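Local coordinates for protein proteolytically activated form of PPO4 Tyrosinase (Agaricus bisporus var. bisporus H97, PDB 4OUA) that catalyses the o-hydroxylation of monophenols and the oxidation of the resulting o-diphenols to o-quinones at a dicopper site, the first step of melanin synthesis, at residues A[54-59]-A[79-84]; A[106-111]-A[152-157]; A[175-180]-A[272-277]; A[291-294]-A[299-302]; A[355-360]-A[366-371]. One frame throughout, in Å; residues are numbered along the deposited sequence.

Contact 1 of 5, residues A[54-59]-A[79-84]; sequences GIHGLP and CTHSQV. With NA (sodium ion), chain E; CU1 (copper (I) ion), chain C.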
# COMPACT_ATOMS: atom_id res chain seq x y z
N GLY A 54 6.05 -5.63 8.84
CA GLY A 54 6.58 -6.96 9.05
C GLY A 54 5.63 -8.05 8.59
O GLY A 54 6.05 -9.17 8.33
N ILE A 55 4.35 -7.71 8.49
CA ILE A 55 3.35 -8.67 8.03
C ILE A 55 3.65 -9.15 6.61
O ILE A 55 3.52 -10.33 6.30
CB ILE A 55 1.94 -8.08 8.07
CG1 ILE A 55 1.55 -7.71 9.50
CG2 ILE A 55 0.93 -9.05 7.48
CD1 ILE A 55 0.21 -7.02 9.61
N HIS A 56 4.05 -8.21 5.75
CA HIS A 56 4.32 -8.50 4.35
C HIS A 56 5.37 -9.60 4.19
O HIS A 56 5.08 -10.67 3.65
CB HIS A 56 4.78 -7.23 3.63
CG HIS A 56 4.72 -7.32 2.14
ND1 HIS A 56 5.83 -7.60 1.36
CD2 HIS A 56 3.69 -7.16 1.27
CE1 HIS A 56 5.49 -7.61 0.09
NE2 HIS A 56 4.19 -7.35 0.00
N GLY A 57 6.58 -9.34 4.67
CA GLY A 57 7.66 -10.31 4.58
C GLY A 57 8.25 -10.65 5.93
O GLY A 57 7.55 -11.15 6.81
N LEU A 58 9.55 -10.40 6.09
CA LEU A 58 10.21 -10.62 7.37
C LEU A 58 9.73 -9.62 8.41
O LEU A 58 9.36 -8.49 8.08
CB LEU A 58 11.73 -10.52 7.21
CG LEU A 58 12.43 -11.66 6.46
CD1 LEU A 58 13.89 -11.32 6.20
CD2 LEU A 58 12.31 -12.96 7.25
N PRO A 59 9.74 -10.03 9.69
CA PRO A 59 10.14 -11.37 10.10
C PRO A 59 9.05 -12.40 9.85
O PRO A 59 7.89 -12.03 9.64
CB PRO A 59 10.40 -11.21 11.60
CG PRO A 59 9.46 -10.13 12.01
CD PRO A 59 9.40 -9.18 10.84
N CYS A 79 2.18 -11.90 2.76
CA CYS A 79 1.72 -11.38 1.47
C CYS A 79 1.54 -12.48 0.44
O CYS A 79 2.35 -13.40 0.34
CB CYS A 79 2.68 -10.31 0.94
SG CYS A 79 4.30 -10.93 0.43
N THR A 80 0.46 -12.38 -0.32
CA THR A 80 0.14 -13.35 -1.35
C THR A 80 0.59 -12.85 -2.71
O THR A 80 0.11 -11.83 -3.20
CB THR A 80 -1.36 -13.66 -1.39
OG1 THR A 80 -2.08 -12.45 -1.65
CG2 THR A 80 -1.82 -14.23 -0.06
N HIS A 81 1.52 -13.57 -3.33
CA HIS A 81 2.09 -13.16 -4.60
C HIS A 81 2.07 -14.32 -5.59
O HIS A 81 2.26 -15.47 -5.21
CB HIS A 81 3.51 -12.63 -4.41
CG HIS A 81 3.62 -11.58 -3.35
ND1 HIS A 81 4.18 -11.81 -2.12
CD2 HIS A 81 3.23 -10.28 -3.34
CE1 HIS A 81 4.14 -10.71 -1.39
NE2 HIS A 81 3.57 -9.76 -2.11
N SER A 82 1.84 -14.00 -6.86
CA SER A 82 1.78 -15.00 -7.92
C SER A 82 0.57 -15.92 -7.77
O SER A 82 0.54 -17.03 -8.29
CB SER A 82 3.06 -15.84 -7.95
OG SER A 82 4.20 -15.00 -8.05
N GLN A 83 -0.44 -15.45 -7.04
CA GLN A 83 -1.65 -16.23 -6.81
C GLN A 83 -2.91 -15.37 -6.91
O GLN A 83 -2.84 -14.14 -6.90
CB GLN A 83 -1.58 -16.91 -5.44
CG GLN A 83 -1.06 -16.01 -4.33
CD GLN A 83 -1.48 -16.48 -2.96
OE1 GLN A 83 -2.64 -16.77 -2.73
NE2 GLN A 83 -0.52 -16.55 -2.04
N VAL A 84 -4.06 -16.03 -7.00
CA VAL A 84 -5.33 -15.36 -7.24
C VAL A 84 -5.74 -14.39 -6.14
O VAL A 84 -6.59 -13.53 -6.34
CB VAL A 84 -6.47 -16.38 -7.43
CG1 VAL A 84 -6.32 -17.12 -8.75
CG2 VAL A 84 -6.51 -17.36 -6.27
NA NA E . 6.20 -11.19 8.66
CU CU1 C . 2.79 -7.95 -1.38
O HOH W 1 4.29 -6.84 -2.91
O HOH W 2 4.43 -10.88 10.22
O HOH W 3 5.16 -13.09 8.36
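H56 and C79 are joined through the backbone: C79 N donates to H56 O over 3.3 Å, nearly straight at 170°. Their side chains meet beside this bond. C79 lies over one face of the H56 imidazole. C79 SG sits 3.6 Å from the centroid of the H56 ring, close to the ring normal, and C79 CB covers the CD2 side of the same face. H56 keeps CG anti to its backbone N (chi1 -164°), which brings the ring over C79 and its NE2 to the copper. H56 NE2 binds copper at 2.1 Å, and H81 NE2 binds the same ion at 2.1 Å. The two imidazoles are turned obliquely, with their planes at 62°.

This is half of the type 3 dicopper centre of tyrosinases, the site called copper A. H90, on helix 86-109, is the third histidine ligand, and water 1 also binds the ion. C79 SG is covalently bonded to H81 CE1 at 1.8 Å. Such a Cys-His thioether is known from fungal tyrosinases, and it probably limits how far the H81 ring can turn. The H56 ring is fixed from its other nitrogen, because ND1 is hydrogen-bonded to A269 O. F278 meets H56 edge-to-face.

Around H56, on both sides in sequence, the chain curls round a sodium ion. G54 O lies 2.0 Å from the sodium. G57 O and P59 O bind it too, and waters 2 and 3 also bind it. The peptide bond before P59 is cis.

Contact 2 of 5, residues A[106-111]-A[152-157]; sequences KGIAKK and TNYDGT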
# COMPACT_ATOMS: atom_id res chain seq x y z
N LYS A 106 -5.35 10.28 15.65
CA LYS A 106 -6.34 10.75 16.60
C LYS A 106 -5.66 11.32 17.85
O LYS A 106 -6.02 12.39 18.33
CB LYS A 106 -7.30 9.63 16.99
CG LYS A 106 -8.30 9.27 15.91
CD LYS A 106 -9.21 8.14 16.37
CE LYS A 106 -10.28 7.84 15.33
NZ LYS A 106 -11.14 6.70 15.74
N GLY A 107 -4.68 10.58 18.37
CA GLY A 107 -3.92 11.03 19.51
C GLY A 107 -3.13 12.27 19.18
O GLY A 107 -2.88 13.12 20.03
N ILE A 108 -2.72 12.38 17.91
CA ILE A 108 -2.01 13.56 17.44
C ILE A 108 -2.92 14.78 17.46
O ILE A 108 -2.51 15.87 17.87
CB ILE A 108 -1.47 13.36 16.01
CG1 ILE A 108 -0.44 12.22 15.99
CG2 ILE A 108 -0.86 14.65 15.49
CD1 ILE A 108 0.74 12.44 16.91
N ALA A 109 -4.16 14.59 17.02
CA ALA A 109 -5.12 15.68 16.91
C ALA A 109 -5.54 16.24 18.27
O ALA A 109 -6.17 17.29 18.35
CB ALA A 109 -6.35 15.22 16.15
N LYS A 110 -5.17 15.53 19.34
CA LYS A 110 -5.49 15.96 20.69
C LYS A 110 -4.38 16.81 21.28
O LYS A 110 -4.57 17.49 22.29
CB LYS A 110 -5.76 14.75 21.60
CG LYS A 110 -6.86 13.84 21.10
CD LYS A 110 -8.11 14.64 20.75
CE LYS A 110 -9.15 13.77 20.06
NZ LYS A 110 -10.33 14.57 19.61
N LYS A 111 -3.21 16.77 20.65
CA LYS A 111 -2.06 17.54 21.11
C LYS A 111 -2.13 18.99 20.62
O LYS A 111 -1.42 19.86 21.13
CB LYS A 111 -0.75 16.90 20.64
CG LYS A 111 -0.52 15.50 21.18
CD LYS A 111 0.85 14.98 20.76
CE LYS A 111 1.05 13.55 21.22
NZ LYS A 111 0.03 12.63 20.64
N THR A 152 2.09 22.04 10.26
CA THR A 152 1.56 22.98 11.24
C THR A 152 1.82 22.46 12.65
O THR A 152 1.50 21.31 12.96
CB THR A 152 0.06 23.22 11.04
OG1 THR A 152 -0.16 23.88 9.79
CG2 THR A 152 -0.50 24.08 12.17
N ASN A 153 2.41 23.31 13.49
CA ASN A 153 2.72 22.92 14.85
C ASN A 153 1.47 22.87 15.72
O ASN A 153 0.41 23.36 15.32
CB ASN A 153 3.75 23.86 15.46
CG ASN A 153 4.69 23.16 16.42
OD1 ASN A 153 4.41 22.05 16.87
ND2 ASN A 153 5.80 23.81 16.74
N TYR A 154 1.60 22.30 16.91
CA TYR A 154 0.45 22.10 17.79
C TYR A 154 -0.14 23.41 18.32
O TYR A 154 -1.19 23.41 18.96
CB TYR A 154 0.83 21.19 18.96
CG TYR A 154 1.31 19.82 18.54
CD1 TYR A 154 0.42 18.86 18.09
CD2 TYR A 154 2.66 19.49 18.61
CE1 TYR A 154 0.86 17.60 17.71
CE2 TYR A 154 3.11 18.24 18.22
CZ TYR A 154 2.20 17.30 17.77
OH TYR A 154 2.64 16.05 17.39
N ASP A 155 0.54 24.51 18.04
CA ASP A 155 0.05 25.83 18.44
C ASP A 155 -0.50 26.60 17.25
O ASP A 155 -1.14 27.64 17.41
CB ASP A 155 1.16 26.63 19.13
CG ASP A 155 2.48 26.57 18.37
OD1 ASP A 155 2.46 26.41 17.14
OD2 ASP A 155 3.54 26.67 19.02
N GLY A 156 -0.26 26.08 16.05
CA GLY A 156 -0.77 26.69 14.84
C GLY A 156 0.32 27.25 13.94
O GLY A 156 0.10 27.49 12.75
N THR A 157 1.50 27.46 14.52
CA THR A 157 2.63 27.98 13.76
C THR A 157 3.19 26.92 12.82
O THR A 157 3.08 25.72 13.08
CB THR A 157 3.76 28.47 14.70
OG1 THR A 157 4.24 27.38 15.49
CG2 THR A 157 3.24 29.56 15.62
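Y154 is the residue through which the loop 152-157 meets I108, on helix 86-109, and K111 a little further on. Along the loop, T152 ends strand 148-152, and N153 begins a type I turn that runs to G156. N153 OD1 accepts from Y154 N at 2.8 Å, from a donor tilted out of the amide plane.

Y154 has CG anti to the carbonyl carbon (chi1 -60°), which sets the ring alongside the K111 side chain, both pointing the same way. K111 CB comes obliquely within 3.4 Å of Y154 CE1. I108 O faces the edge of the ring, and I108 CG2 adds an apolar touch 4.1 Å from Y154 CE1. With an alanine here, I108 and K111 would probably lose the ring that covers them, and a gap would open between the loop and helix 86-109.

D155 turns away and serves the loop itself. At G156 a side chain would be jammed against the carbonyl O of D155. T157 closes on D155: D155 OD1 accepts from T157 N, an Asx turn, and from T157 OG1 at 2.6 Å, both on one face of the carboxylate.

The loop joins antiparallel strands 148-152 and 158-162. F112 also meets the Y154 ring, R33 of helix 25-39 touches both Y154 and I108, and W119 of helix 116-125 packs on T152 and A109.

Contact 3 of 5, residues A[175-180]-A[272-277]; sequences PSFNGY and AAFDPI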
# COMPACT_ATOMS: atom_id res chain seq x y z
N PRO A 175 16.73 -9.39 14.34
CA PRO A 175 17.60 -10.57 14.25
C PRO A 175 17.27 -11.48 13.07
O PRO A 175 18.05 -12.38 12.76
CB PRO A 175 17.33 -11.30 15.58
CG PRO A 175 16.85 -10.24 16.50
CD PRO A 175 16.05 -9.30 15.64
N SER A 176 16.14 -11.25 12.41
CA SER A 176 15.73 -12.08 11.28
C SER A 176 16.33 -11.57 9.97
O SER A 176 16.06 -12.12 8.91
CB SER A 176 14.20 -12.14 11.18
OG SER A 176 13.64 -10.85 10.99
N PHE A 177 17.14 -10.52 10.06
CA PHE A 177 17.79 -9.96 8.88
C PHE A 177 19.23 -10.46 8.73
O PHE A 177 19.91 -10.12 7.76
CB PHE A 177 17.80 -8.42 8.94
CG PHE A 177 16.44 -7.79 8.81
CD1 PHE A 177 15.29 -8.56 8.86
CD2 PHE A 177 16.32 -6.42 8.62
CE1 PHE A 177 14.04 -7.97 8.73
CE2 PHE A 177 15.08 -5.83 8.50
CZ PHE A 177 13.94 -6.60 8.55
N ASN A 178 19.68 -11.26 9.69
CA ASN A 178 21.08 -11.66 9.79
C ASN A 178 21.66 -12.31 8.53
O ASN A 178 22.72 -11.91 8.06
CB ASN A 178 21.27 -12.61 10.98
CG ASN A 178 20.98 -11.95 12.31
OD1 ASN A 178 20.39 -10.87 12.36
ND2 ASN A 178 21.39 -12.59 13.40
N GLY A 179 20.95 -13.30 7.99
CA GLY A 179 21.46 -14.06 6.86
C GLY A 179 21.65 -13.27 5.57
O GLY A 179 22.46 -13.65 4.73
N TYR A 180 20.93 -12.16 5.43
CA TYR A 180 20.93 -11.37 4.20
C TYR A 180 22.01 -10.28 4.24
O TYR A 180 21.95 -9.36 5.05
CB TYR A 180 19.55 -10.77 3.95
CG TYR A 180 18.43 -11.76 4.13
CD1 TYR A 180 17.87 -12.42 3.04
CD2 TYR A 180 17.93 -12.06 5.40
CE1 TYR A 180 16.85 -13.34 3.21
CE2 TYR A 180 16.91 -12.98 5.57
CZ TYR A 180 16.37 -13.61 4.47
OH TYR A 180 15.36 -14.52 4.62
N ALA A 272 10.34 -5.01 1.36
CA ALA A 272 9.68 -3.94 0.61
C ALA A 272 8.69 -3.15 1.46
O ALA A 272 8.55 -1.94 1.29
CB ALA A 272 8.97 -4.52 -0.61
N ALA A 273 8.00 -3.83 2.37
CA ALA A 273 6.98 -3.19 3.19
C ALA A 273 7.55 -2.14 4.14
O ALA A 273 6.87 -1.18 4.50
CB ALA A 273 6.21 -4.25 3.98
N PHE A 274 8.81 -2.32 4.52
CA PHE A 274 9.45 -1.42 5.49
C PHE A 274 9.68 -0.02 4.92
O PHE A 274 9.84 0.94 5.67
CB PHE A 274 10.77 -2.02 5.97
CG PHE A 274 10.60 -3.26 6.81
CD1 PHE A 274 10.23 -3.16 8.14
CD2 PHE A 274 10.81 -4.52 6.26
CE1 PHE A 274 10.07 -4.30 8.91
CE2 PHE A 274 10.65 -5.65 7.03
CZ PHE A 274 10.29 -5.54 8.36
N ASP A 275 9.71 0.09 3.59
CA ASP A 275 9.85 1.40 2.96
C ASP A 275 8.49 2.10 2.95
O ASP A 275 7.53 1.59 2.39
CB ASP A 275 10.39 1.25 1.53
CG ASP A 275 10.86 2.57 0.94
OD1 ASP A 275 10.21 3.61 1.18
OD2 ASP A 275 11.89 2.57 0.24
N PRO A 276 8.43 3.29 3.58
CA PRO A 276 7.19 4.07 3.73
C PRO A 276 6.45 4.31 2.41
O PRO A 276 5.23 4.47 2.42
CB PRO A 276 7.70 5.40 4.31
CG PRO A 276 8.93 5.03 5.05
CD PRO A 276 9.57 3.93 4.24
N ILE A 277 7.16 4.33 1.30
CA ILE A 277 6.54 4.59 0.00
C ILE A 277 5.76 3.37 -0.48
O ILE A 277 4.99 3.44 -1.44
CB ILE A 277 7.58 4.98 -1.06
CG1 ILE A 277 6.90 5.74 -2.21
CG2 ILE A 277 8.31 3.75 -1.58
CD1 ILE A 277 7.86 6.18 -3.29
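F177 and F274 reach toward each other from opposite directions and meet through their outer ring atoms. The closest pair is F177 CZ and F274 CE2, 3.7 Å apart, with F274 CZ almost as near to F177 CZ. The geometry is offset edge-to-face: the edge of F177 is turned toward the face of F274. The centroids of the F177 and F274 rings lie 5.6 Å apart and the planes stand at 77°. Both rings have CG anti to their carbonyl carbon (chi1 -68° in each), and this lets them bridge backbones whose nearest CA atoms, those of F177 and F274, are 12.4 Å apart.

More rings pack against the pair. F170 meets both of them. F271 meets F177 edge-to-face, and F50 meets F274. The result is a small aromatic cluster within the central domain of the tyrosinase, between the loop 175-180 and the backbone that runs toward helix 277-295. That helix carries H282, a ligand of the second copper.

Further out, each backbone is shaped by its own bonds. F177 opens a type I turn closed by Y180 N and F177 O at 3.3 Å. On the other side, D275 stands just before helix 277-295. D275 OD1 accepts from I277 N at 3.1 Å, nearly straight at 171°, and so caps the helix start. The same carboxylate forms a salt bridge with R191, which probably helps to balance this buried charge. A273 O accepts from S53 OG, on the helix that leads to H56.

Contact 4 of 5, residues A[291-294]-A[299-302]; sequences LWQA and VWVT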
# COMPACT_ATOMS: atom_id res chain seq x y z
N LEU A 291 -11.03 0.78 -9.97
CA LEU A 291 -11.30 1.24 -11.33
C LEU A 291 -11.64 0.07 -12.25
O LEU A 291 -12.57 0.14 -13.05
CB LEU A 291 -10.11 2.02 -11.89
CG LEU A 291 -9.86 3.41 -11.32
CD1 LEU A 291 -8.67 4.07 -12.00
CD2 LEU A 291 -11.10 4.28 -11.46
N TRP A 292 -10.87 -1.00 -12.12
CA TRP A 292 -11.08 -2.20 -12.92
C TRP A 292 -12.45 -2.81 -12.63
O TRP A 292 -13.12 -3.30 -13.53
CB TRP A 292 -9.97 -3.22 -12.64
CG TRP A 292 -10.21 -4.56 -13.27
CD1 TRP A 292 -9.83 -4.95 -14.53
CD2 TRP A 292 -10.86 -5.68 -12.68
NE1 TRP A 292 -10.22 -6.25 -14.75
CE2 TRP A 292 -10.85 -6.72 -13.63
CE3 TRP A 292 -11.45 -5.91 -11.44
CZ2 TRP A 292 -11.41 -7.97 -13.38
CZ3 TRP A 292 -12.01 -7.15 -11.19
CH2 TRP A 292 -11.99 -8.17 -12.15
N GLN A 293 -12.86 -2.76 -11.36
CA GLN A 293 -14.18 -3.25 -10.97
C GLN A 293 -15.29 -2.49 -11.69
O GLN A 293 -16.34 -3.05 -12.00
CB GLN A 293 -14.38 -3.12 -9.45
CG GLN A 293 -13.54 -4.08 -8.62
CD GLN A 293 -13.70 -3.84 -7.14
OE1 GLN A 293 -12.72 -3.69 -6.41
NE2 GLN A 293 -14.94 -3.81 -6.67
N ALA A 294 -15.05 -1.21 -11.96
CA ALA A 294 -16.03 -0.38 -12.65
C ALA A 294 -16.20 -0.83 -14.09
O ALA A 294 -17.30 -0.75 -14.65
CB ALA A 294 -15.61 1.08 -12.59
N VAL A 299 -17.03 -9.74 -12.15
CA VAL A 299 -15.81 -10.54 -12.15
C VAL A 299 -15.04 -10.38 -10.84
O VAL A 299 -14.71 -9.27 -10.44
CB VAL A 299 -14.88 -10.15 -13.32
CG1 VAL A 299 -13.68 -11.09 -13.37
CG2 VAL A 299 -15.64 -10.18 -14.63
N TRP A 300 -14.76 -11.50 -10.18
CA TRP A 300 -14.01 -11.48 -8.93
C TRP A 300 -13.10 -12.70 -8.81
O TRP A 300 -12.73 -13.31 -9.82
CB TRP A 300 -14.97 -11.41 -7.74
CG TRP A 300 -14.36 -10.78 -6.51
CD1 TRP A 300 -14.28 -11.33 -5.26
CD2 TRP A 300 -13.74 -9.49 -6.42
NE1 TRP A 300 -13.65 -10.46 -4.40
CE2 TRP A 300 -13.31 -9.33 -5.09
CE3 TRP A 300 -13.50 -8.46 -7.34
CZ2 TRP A 300 -12.66 -8.17 -4.65
CZ3 TRP A 300 -12.86 -7.32 -6.91
CH2 TRP A 300 -12.44 -7.18 -5.57
N VAL A 301 -12.74 -13.06 -7.58
CA VAL A 301 -11.77 -14.12 -7.33
C VAL A 301 -12.20 -15.48 -7.87
O VAL A 301 -13.33 -15.92 -7.65
CB VAL A 301 -11.49 -14.27 -5.82
CG1 VAL A 301 -10.43 -15.33 -5.57
CG2 VAL A 301 -11.08 -12.93 -5.21
N THR A 302 -11.28 -16.14 -8.57
CA THR A 302 -11.50 -17.51 -9.03
C THR A 302 -10.49 -18.43 -8.35
O THR A 302 -9.53 -17.97 -7.74
CB THR A 302 -11.37 -17.64 -10.56
OG1 THR A 302 -10.01 -17.44 -10.95
CG2 THR A 302 -12.26 -16.62 -11.26
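W292 and V299 make the tight part of this contact. The six-membered part of the W292 indole rests against V299, with W292 CH2 3.6 Å from V299 CG1. W292 CH2 also lies 3.4 Å from V299 O, which approaches obliquely. W292 has CG anti to its backbone N (chi1 172°), and this swings the ring off the helix toward the loop. The indole is buried: F232 and Y296 stack on it, and its NE1 is hydrogen-bonded to N226 O.

Its partners V299 and W300, and Q293 beside it, are partly exposed. The loose touch is that of the two indoles: W292 CZ3 and W300 CE3 come no closer than 4.3 Å, with W300 near the plane of the W292 ring. Q293 crosses W300 obliquely. Q293 CD lies 3.6 Å from W300 CZ3, and amide and indole planes are 67° apart, so this is no flat stack. The amide is held from both ends: OE1 accepts from R91 NH1, and NE2 donates to T342 O. With a leucine in its place, R91 and T342 O would probably lose these partners, and W300 the amide beside its ring. W300 NE1 is bonded to S338 O.

Here the chain leaves helix 277-295 and turns back along its last turns toward the short antiparallel pair 304-305 and 318-319. The helix belongs to the helical bundle that houses the dicopper centre of tyrosinases and bears the copper ligand H282 nearer its start.

Contact 5 of 5, residues A[355-360]-A[366-371]; sequences DKVKGG and RDYIND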
# COMPACT_ATOMS: atom_id res chain seq x y z
N ASP A 355 -16.42 10.27 -7.64
CA ASP A 355 -17.20 11.32 -6.97
C ASP A 355 -18.38 11.83 -7.79
O ASP A 355 -19.46 12.06 -7.26
CB ASP A 355 -16.29 12.49 -6.59
CG ASP A 355 -15.43 12.20 -5.37
OD1 ASP A 355 -15.77 11.27 -4.61
OD2 ASP A 355 -14.42 12.91 -5.17
N LYS A 356 -18.17 12.00 -9.10
CA LYS A 356 -19.20 12.55 -9.96
C LYS A 356 -20.24 11.51 -10.39
O LYS A 356 -21.18 11.84 -11.11
CB LYS A 356 -18.58 13.19 -11.20
CG LYS A 356 -18.32 14.68 -11.07
CD LYS A 356 -17.27 14.99 -10.02
CE LYS A 356 -17.03 16.49 -9.91
NZ LYS A 356 -15.89 16.81 -9.01
N VAL A 357 -20.08 10.27 -9.94
CA VAL A 357 -21.02 9.21 -10.30
C VAL A 357 -21.45 8.38 -9.10
O VAL A 357 -21.73 7.19 -9.23
CB VAL A 357 -20.42 8.26 -11.36
CG1 VAL A 357 -20.19 9.00 -12.68
CG2 VAL A 357 -19.12 7.64 -10.86
N LYS A 358 -21.50 9.01 -7.93
CA LYS A 358 -21.93 8.32 -6.72
C LYS A 358 -23.41 7.98 -6.77
O LYS A 358 -24.24 8.82 -7.15
CB LYS A 358 -21.63 9.16 -5.48
CG LYS A 358 -20.15 9.40 -5.24
CD LYS A 358 -19.92 10.22 -3.98
CE LYS A 358 -20.42 9.49 -2.75
NZ LYS A 358 -20.20 10.28 -1.50
N GLY A 359 -23.75 6.75 -6.41
CA GLY A 359 -25.13 6.31 -6.41
C GLY A 359 -25.68 6.15 -7.81
O GLY A 359 -26.89 6.19 -8.03
N GLY A 360 -24.78 5.97 -8.77
CA GLY A 360 -25.17 5.78 -10.16
C GLY A 360 -25.24 4.32 -10.55
O GLY A 360 -24.66 3.45 -9.88
N ARG A 366 -19.61 2.51 -15.54
CA ARG A 366 -18.69 1.84 -16.45
C ARG A 366 -18.30 2.74 -17.62
O ARG A 366 -17.20 2.64 -18.15
CB ARG A 366 -19.29 0.53 -16.96
CG ARG A 366 -18.43 -0.19 -18.00
CD ARG A 366 -18.87 -1.63 -18.20
NE ARG A 366 -20.25 -1.73 -18.66
CZ ARG A 366 -20.92 -2.87 -18.77
NH1 ARG A 366 -20.34 -4.02 -18.44
NH2 ARG A 366 -22.17 -2.88 -19.20
N ASP A 367 -19.22 3.61 -18.02
CA ASP A 367 -18.97 4.52 -19.13
C ASP A 367 -18.17 5.74 -18.67
O ASP A 367 -17.31 6.24 -19.39
CB ASP A 367 -20.28 4.97 -19.78
CG ASP A 367 -21.01 3.82 -20.45
OD1 ASP A 367 -20.34 2.86 -20.89
OD2 ASP A 367 -22.25 3.88 -20.54
N TYR A 368 -18.46 6.20 -17.45
CA TYR A 368 -17.75 7.34 -16.88
C TYR A 368 -16.30 6.98 -16.58
O TYR A 368 -15.38 7.72 -16.94
CB TYR A 368 -18.44 7.82 -15.61
CG TYR A 368 -17.76 9.00 -14.95
CD1 TYR A 368 -18.03 10.30 -15.36
CD2 TYR A 368 -16.85 8.82 -13.92
CE1 TYR A 368 -17.42 11.38 -14.77
CE2 TYR A 368 -16.23 9.90 -13.32
CZ TYR A 368 -16.52 11.18 -13.74
OH TYR A 368 -15.90 12.26 -13.15
N ILE A 369 -16.11 5.85 -15.92
CA ILE A 369 -14.77 5.39 -15.55
C ILE A 369 -13.94 5.05 -16.78
O ILE A 369 -12.74 5.34 -16.82
CB ILE A 369 -14.84 4.17 -14.62
CG1 ILE A 369 -15.59 4.52 -13.34
CG2 ILE A 369 -13.44 3.67 -14.29
CD1 ILE A 369 -14.97 5.67 -12.57
N ASN A 370 -14.58 4.45 -17.78
CA ASN A 370 -13.89 4.10 -19.02
C ASN A 370 -13.34 5.34 -19.71
O ASN A 370 -12.20 5.35 -20.17
CB ASN A 370 -14.83 3.35 -19.96
CG ASN A 370 -14.10 2.69 -21.10
OD1 ASN A 370 -13.73 1.52 -21.02
ND2 ASN A 370 -13.87 3.44 -22.18
N ASP A 371 -14.15 6.39 -19.80
CA ASP A 371 -13.70 7.66 -20.35
C ASP A 371 -12.58 8.24 -19.49
O ASP A 371 -11.65 8.86 -19.99
CB ASP A 371 -14.85 8.67 -20.45
CG ASP A 371 -15.83 8.32 -21.54
OD1 ASP A 371 -15.53 7.42 -22.36
OD2 ASP A 371 -16.91 8.94 -21.58
O HOH W 4 -15.33 11.77 -10.53
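The contact of V357 with Y368 folds a type II beta turn, V357 to G360, against the helix 362-377 that follows it. G359 holds the third position of the turn, with phi 71°. The bond that closes the turn, G360 N to V357 O, is weak at 3.3 Å.

V357 lies over one face of the Y368 ring. V357 CG1 is 3.6 Å from the centroid of the Y368 ring in a CH-pi contact, offset toward the CG side. V357 CG2 reaches less far and meets Y368 CD2 at 4.0 Å. On Y368, CG is anti to the backbone N (chi1 180°), which points the ring at the turn and sets one face against V357 CG1.

At the far end of the ring the contact changes character. The K356 CB atom rests 3.4 Å from Y368 OH, while the rest of the lysine chain bends at chi2 (66°) and leads away. Y368 OH is hydrogen-bonded to water 4 at 2.7 Å. Water 4 accepts from K356 N at 3.2 Å. The water thus ties the phenol to the backbone just before the turn.

D355, one residue earlier, is hydrogen-bonded to N14 of strand 13-14. On the helix, I369 packs on L291 and A294 of helix 277-295 and on F354, while N370 touches L295. Helix 362-377 thus packs on the turn through Y368 and on helix 277-295 through I369 and N370.

Overall arrangement
Contact 1 holds two of the three histidine ligands of copper A; H90 is the third. Contact 3 is its neighbour, with centres 13 Å apart: H56 CB packs on A273 CB, and L58 O touches the F274 ring. Contact 4 lies 21 Å from contact 1 between centres, and the two touch where V84 meets T302. Contact 5 adjoins contact 4, with A294 and L291 packed on I369. Helix 277-295 links these parts, starting at contact 3 and ending near contact 4. Contact 2 stands apart, 35 Å from contact 1 between centres, but the Y154 side chain is about 11 Å from the bound tungstotellurate.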